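Local coordinates for protein yhhW (Escherichia coli, PDB 1TQ5) that acts in vitro as a quercetin 2,3-dioxygenase, cleaving quercetin with molecular oxygen and releasing carbon monoxide, though its physiological role is unknown, at residues E70-H75 / K82-A87; V183-V188 / V223-L228. One frame throughout, in Å; residues are numbered along the deposited sequence.

Interaction 1: E70-H75 / K82-A87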
# COMPACT_ATOMS: atom_id res chain seq x y z
N GLU A 70 -0.71 3.65 -12.68
CA GLU A 70 -0.86 3.91 -14.11
C GLU A 70 -2.25 3.50 -14.57
O GLU A 70 -2.77 2.46 -14.17
CB GLU A 70 0.20 3.13 -14.88
CG GLU A 70 0.17 3.32 -16.39
CD GLU A 70 1.07 2.34 -17.12
OE1 GLU A 70 2.27 2.25 -16.76
OE2 GLU A 70 0.59 1.65 -18.05
N GLY A 71 -2.86 4.34 -15.41
CA GLY A 71 -4.19 4.04 -15.91
C GLY A 71 -5.31 4.52 -15.01
O GLY A 71 -5.17 5.50 -14.27
N THR A 72 -6.44 3.81 -15.06
CA THR A 72 -7.60 4.16 -14.27
C THR A 72 -8.28 2.90 -13.74
O THR A 72 -8.25 1.86 -14.39
CB THR A 72 -8.63 4.95 -15.11
OG1 THR A 72 -7.99 6.05 -15.77
CG2 THR A 72 -9.76 5.49 -14.22
N VAL A 73 -8.88 3.00 -12.56
CA VAL A 73 -9.60 1.88 -11.99
C VAL A 73 -11.01 2.35 -11.63
O VAL A 73 -11.20 3.46 -11.15
CB VAL A 73 -8.92 1.33 -10.72
CG1 VAL A 73 -8.90 2.38 -9.62
CG2 VAL A 73 -9.64 0.07 -10.26
N GLU A 74 -11.99 1.49 -11.89
CA GLU A 74 -13.38 1.79 -11.58
C GLU A 74 -13.84 0.94 -10.40
O GLU A 74 -13.76 -0.29 -10.44
CB GLU A 74 -14.26 1.49 -12.80
CG GLU A 74 -15.75 1.65 -12.54
CD GLU A 74 -16.28 3.00 -12.98
OE1 GLU A 74 -16.15 3.33 -14.18
OE2 GLU A 74 -16.83 3.73 -12.13
N HIS A 75 -14.32 1.60 -9.35
CA HIS A 75 -14.79 0.90 -8.16
C HIS A 75 -16.31 0.85 -8.07
O HIS A 75 -17.00 1.81 -8.42
CB HIS A 75 -14.21 1.58 -6.92
CG HIS A 75 -14.85 1.15 -5.63
ND1 HIS A 75 -16.06 1.66 -5.20
CD2 HIS A 75 -14.46 0.27 -4.69
CE1 HIS A 75 -16.38 1.11 -4.04
NE2 HIS A 75 -15.42 0.26 -3.71
N LYS A 82 -19.88 4.28 -6.67
CA LYS A 82 -19.32 4.12 -8.01
C LYS A 82 -18.27 5.22 -8.07
O LYS A 82 -18.57 6.37 -7.73
CB LYS A 82 -20.39 4.38 -9.07
CG LYS A 82 -21.56 3.40 -9.04
CD LYS A 82 -21.23 2.12 -9.78
CE LYS A 82 -20.98 2.38 -11.26
NZ LYS A 82 -20.66 1.13 -12.00
N GLU A 83 -17.05 4.88 -8.49
CA GLU A 83 -15.98 5.88 -8.56
C GLU A 83 -14.82 5.48 -9.48
O GLU A 83 -14.46 4.31 -9.59
CB GLU A 83 -15.43 6.12 -7.14
CG GLU A 83 -14.25 7.07 -7.08
CD GLU A 83 -14.68 8.52 -6.92
OE1 GLU A 83 -14.01 9.41 -7.48
OE2 GLU A 83 -15.69 8.76 -6.22
N GLN A 84 -14.24 6.47 -10.16
CA GLN A 84 -13.09 6.23 -11.03
C GLN A 84 -11.86 6.89 -10.42
O GLN A 84 -11.85 8.09 -10.17
CB GLN A 84 -13.35 6.76 -12.44
CG GLN A 84 -14.38 5.95 -13.21
CD GLN A 84 -14.21 6.04 -14.71
OE1 GLN A 84 -14.93 5.38 -15.46
NE2 GLN A 84 -13.25 6.84 -15.16
N VAL A 85 -10.83 6.08 -10.19
CA VAL A 85 -9.59 6.56 -9.57
C VAL A 85 -8.44 6.54 -10.57
O VAL A 85 -7.96 5.47 -10.95
CB VAL A 85 -9.24 5.67 -8.35
CG1 VAL A 85 -8.03 6.23 -7.61
CG2 VAL A 85 -10.44 5.60 -7.41
N PRO A 86 -7.98 7.73 -11.00
CA PRO A 86 -6.88 7.81 -11.96
C PRO A 86 -5.52 7.61 -11.30
O PRO A 86 -5.42 7.57 -10.07
CB PRO A 86 -7.03 9.20 -12.53
CG PRO A 86 -7.45 9.98 -11.32
CD PRO A 86 -8.49 9.08 -10.68
N ALA A 87 -4.49 7.47 -12.11
CA ALA A 87 -3.14 7.27 -11.60
C ALA A 87 -2.77 8.42 -10.68
O ALA A 87 -3.09 9.58 -10.96
CB ALA A 87 -2.16 7.18 -12.76
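A chi1 of 64° sets CG1 of Val-73 between its own backbone N and carbonyl carbon, and that methyl lies 3.5 Å from CB of Val-85, the two side chains running alongside and pointing the same way. On the other face Glu-74 bends at chi2 (97°) and folds its carboxylate across the Gln-84 chain, with Glu-74 OE1 3.3 Å from Gln-84 CG. With an alanine here, the Gln-84 chain would probably lose the group lying across it and be freer to turn. The hairpin holds two antiparallel hydrogen-bonded pairs, Val-73 with Val-85 and His-75 with Glu-83, each closed by two N-H...O bonds. Val-85 N to Val-73 O measures 2.8 Å, and the return bond from Val-73 N to Val-85 O 3.1 Å. His-75 N reaches Glu-83 O at 2.7 Å in a nearly straight bond (175° at the hydrogen), answered by Glu-83 N to His-75 O at 3.1 Å. Strand 82-86 borders its four-stranded sheet, while 72-77 also pairs with 99-104 through the Glu-74 and Tyr-104 backbones. His-75 stacks on Tyr-130 of strand 129-133 and touches His-101, a metal ligand, and Glu-103, probably another.

Interaction 2: V183-V188 / V223-L228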
# COMPACT_ATOMS: atom_id res chain seq x y z
N VAL A 183 8.21 -0.27 10.96
CA VAL A 183 8.07 0.49 9.72
C VAL A 183 8.31 -0.34 8.47
O VAL A 183 9.25 -1.13 8.40
CB VAL A 183 9.06 1.68 9.69
CG1 VAL A 183 9.03 2.35 8.32
CG2 VAL A 183 8.70 2.68 10.77
N TRP A 184 7.44 -0.15 7.49
CA TRP A 184 7.60 -0.82 6.22
C TRP A 184 7.72 0.25 5.16
O TRP A 184 6.92 1.19 5.11
CB TRP A 184 6.42 -1.72 5.87
CG TRP A 184 6.63 -2.45 4.57
CD1 TRP A 184 6.40 -1.96 3.31
CD2 TRP A 184 7.12 -3.78 4.40
NE1 TRP A 184 6.72 -2.91 2.37
CE2 TRP A 184 7.16 -4.03 3.01
CE3 TRP A 184 7.53 -4.78 5.28
CZ2 TRP A 184 7.60 -5.26 2.48
CZ3 TRP A 184 7.96 -6.00 4.76
CH2 TRP A 184 7.98 -6.23 3.37
N ILE A 185 8.76 0.14 4.35
CA ILE A 185 8.94 1.09 3.28
C ILE A 185 8.87 0.33 1.97
O ILE A 185 9.61 -0.63 1.75
CB ILE A 185 10.30 1.80 3.38
CG1 ILE A 185 10.31 2.68 4.64
CG2 ILE A 185 10.53 2.63 2.12
CD1 ILE A 185 11.61 3.40 4.87
N GLN A 186 7.95 0.76 1.11
CA GLN A 186 7.76 0.16 -0.20
C GLN A 186 8.21 1.20 -1.22
O GLN A 186 7.67 2.31 -1.26
CB GLN A 186 6.28 -0.16 -0.41
CG GLN A 186 5.98 -0.93 -1.70
CD GLN A 186 6.65 -2.29 -1.74
OE1 GLN A 186 6.96 -2.88 -0.69
NE2 GLN A 186 6.89 -2.80 -2.94
N VAL A 187 9.20 0.85 -2.03
CA VAL A 187 9.68 1.78 -3.04
C VAL A 187 8.77 1.67 -4.27
O VAL A 187 8.77 0.66 -4.98
CB VAL A 187 11.13 1.47 -3.46
CG1 VAL A 187 11.63 2.54 -4.44
CG2 VAL A 187 12.04 1.41 -2.23
N VAL A 188 7.98 2.71 -4.51
CA VAL A 188 7.10 2.72 -5.67
C VAL A 188 7.96 2.84 -6.92
O VAL A 188 7.73 2.17 -7.92
CB VAL A 188 6.11 3.90 -5.60
CG1 VAL A 188 5.24 3.93 -6.85
CG2 VAL A 188 5.25 3.77 -4.35
N VAL A 223 8.50 6.71 -2.19
CA VAL A 223 8.29 5.55 -1.33
C VAL A 223 7.06 5.76 -0.49
O VAL A 223 6.62 6.89 -0.25
CB VAL A 223 9.48 5.31 -0.37
CG1 VAL A 223 10.75 5.05 -1.16
CG2 VAL A 223 9.65 6.50 0.56
N LEU A 224 6.48 4.64 -0.06
CA LEU A 224 5.33 4.65 0.81
C LEU A 224 5.92 4.23 2.15
O LEU A 224 6.61 3.21 2.23
CB LEU A 224 4.29 3.61 0.36
CG LEU A 224 3.67 3.80 -1.03
CD1 LEU A 224 2.66 2.70 -1.28
CD2 LEU A 224 2.99 5.16 -1.12
N LEU A 225 5.68 5.03 3.18
CA LEU A 225 6.21 4.70 4.49
C LEU A 225 5.07 4.38 5.44
O LEU A 225 4.25 5.24 5.76
CB LEU A 225 7.06 5.86 5.04
CG LEU A 225 7.86 5.54 6.31
CD1 LEU A 225 9.15 6.34 6.34
CD2 LEU A 225 7.01 5.82 7.54
N PHE A 226 5.02 3.12 5.85
CA PHE A 226 4.00 2.63 6.77
C PHE A 226 4.54 2.67 8.19
O PHE A 226 5.49 1.96 8.49
CB PHE A 226 3.65 1.19 6.43
CG PHE A 226 3.00 1.00 5.09
CD1 PHE A 226 1.61 1.02 4.96
CD2 PHE A 226 3.77 0.76 3.96
CE1 PHE A 226 1.01 0.80 3.73
CE2 PHE A 226 3.18 0.54 2.72
CZ PHE A 226 1.80 0.55 2.61
N ASP A 227 3.95 3.50 9.05
CA ASP A 227 4.35 3.57 10.46
C ASP A 227 3.32 2.69 11.19
O ASP A 227 2.17 3.10 11.39
CB ASP A 227 4.25 5.01 10.98
CG ASP A 227 4.96 5.20 12.33
OD1 ASP A 227 4.67 4.44 13.27
OD2 ASP A 227 5.80 6.12 12.44
N LEU A 228 3.75 1.50 11.58
CA LEU A 228 2.86 0.52 12.19
C LEU A 228 2.98 0.29 13.70
O LEU A 228 4.04 0.48 14.29
CB LEU A 228 3.05 -0.81 11.46
CG LEU A 228 2.90 -0.67 9.94
CD1 LEU A 228 3.68 -1.75 9.21
CD2 LEU A 228 1.42 -0.70 9.59
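The indole of Trp-184 and the ring of Phe-226 lie side by side on one face of the sheet, at an oblique angle: their planes are 68° apart and Trp-184 CD1 is 3.8 Å from Phe-226 CD2. Gln-186 sits at the indole edge, its CB in the ring plane and its OE1 accepting Trp-184 NE1 at 3.1 Å. That bond is nearly straight (164°) and lies in both the indole and the amide carbonyl planes, so it probably helps fix the rotation of the indole. Trp-184 O, in turn, meets the edge of the Phe-226 ring, 3.4 Å from Phe-226 CD2, a position reached because Phe-226 CG is anti to its carbonyl carbon (chi1 -65°). The same oxygen accepts Phe-226 N at 2.8 Å, and Trp-184 N returns a bond to Phe-226 O. Gln-186 and Leu-224 form the second hydrogen-bonded pair, with Leu-224 N 2.9 Å from Gln-186 O. The opposite face is mostly aliphatic, with Asp-227 at one end: Ile-185 CG2 approaches Val-223 CB at 3.8 Å, and Val-183 CG1 comes to 3.9 Å from Leu-225 CG. These strands are central in the large sheet of the C-terminal cupin domain, flanked by 204-208 and 161-167. Trp-184 and Phe-226 touch Leu-40, and Trp-184 also meets Phe-24, which places their face against the N-terminal half, in keeping with two domains set face to face. Two buried polar side chains find partners: Gln-186 NE2 bonds Tyr-115 OH, and on the other face Asp-227 OD1 makes a salt bridge with Arg-181. The chemistry thus combines apolar packing on both faces with backbone bonds and a few buried polar partners, and the amide of Gln-186, bonded at both ends, ties an indole to a tyrosine of the other half.

How the interactions relate
Both contacts are antiparallel strand pairs with two hydrogen-bonded pairs each, and they bury nearly equal areas, 540 and 537 Å². Their settings differ. Interaction 1 is a hairpin between neighbouring strands at a sheet border in the N-terminal Pirin range, partly buried; interaction 2 joins strands distant in sequence at the middle of a sheet in the C-terminal cupin range, almost wholly buried. Interaction 1 carries charged or amide groups on both faces beside its valine pair, whereas interaction 2 is mainly aromatic and aliphatic, with Gln-186 and Asp-227 as buried polar exceptions. Interaction 1 lies beside metal-ligand residues, and interaction 2 away from them. Their centres are 22 Å apart, and they share no strand and do not touch.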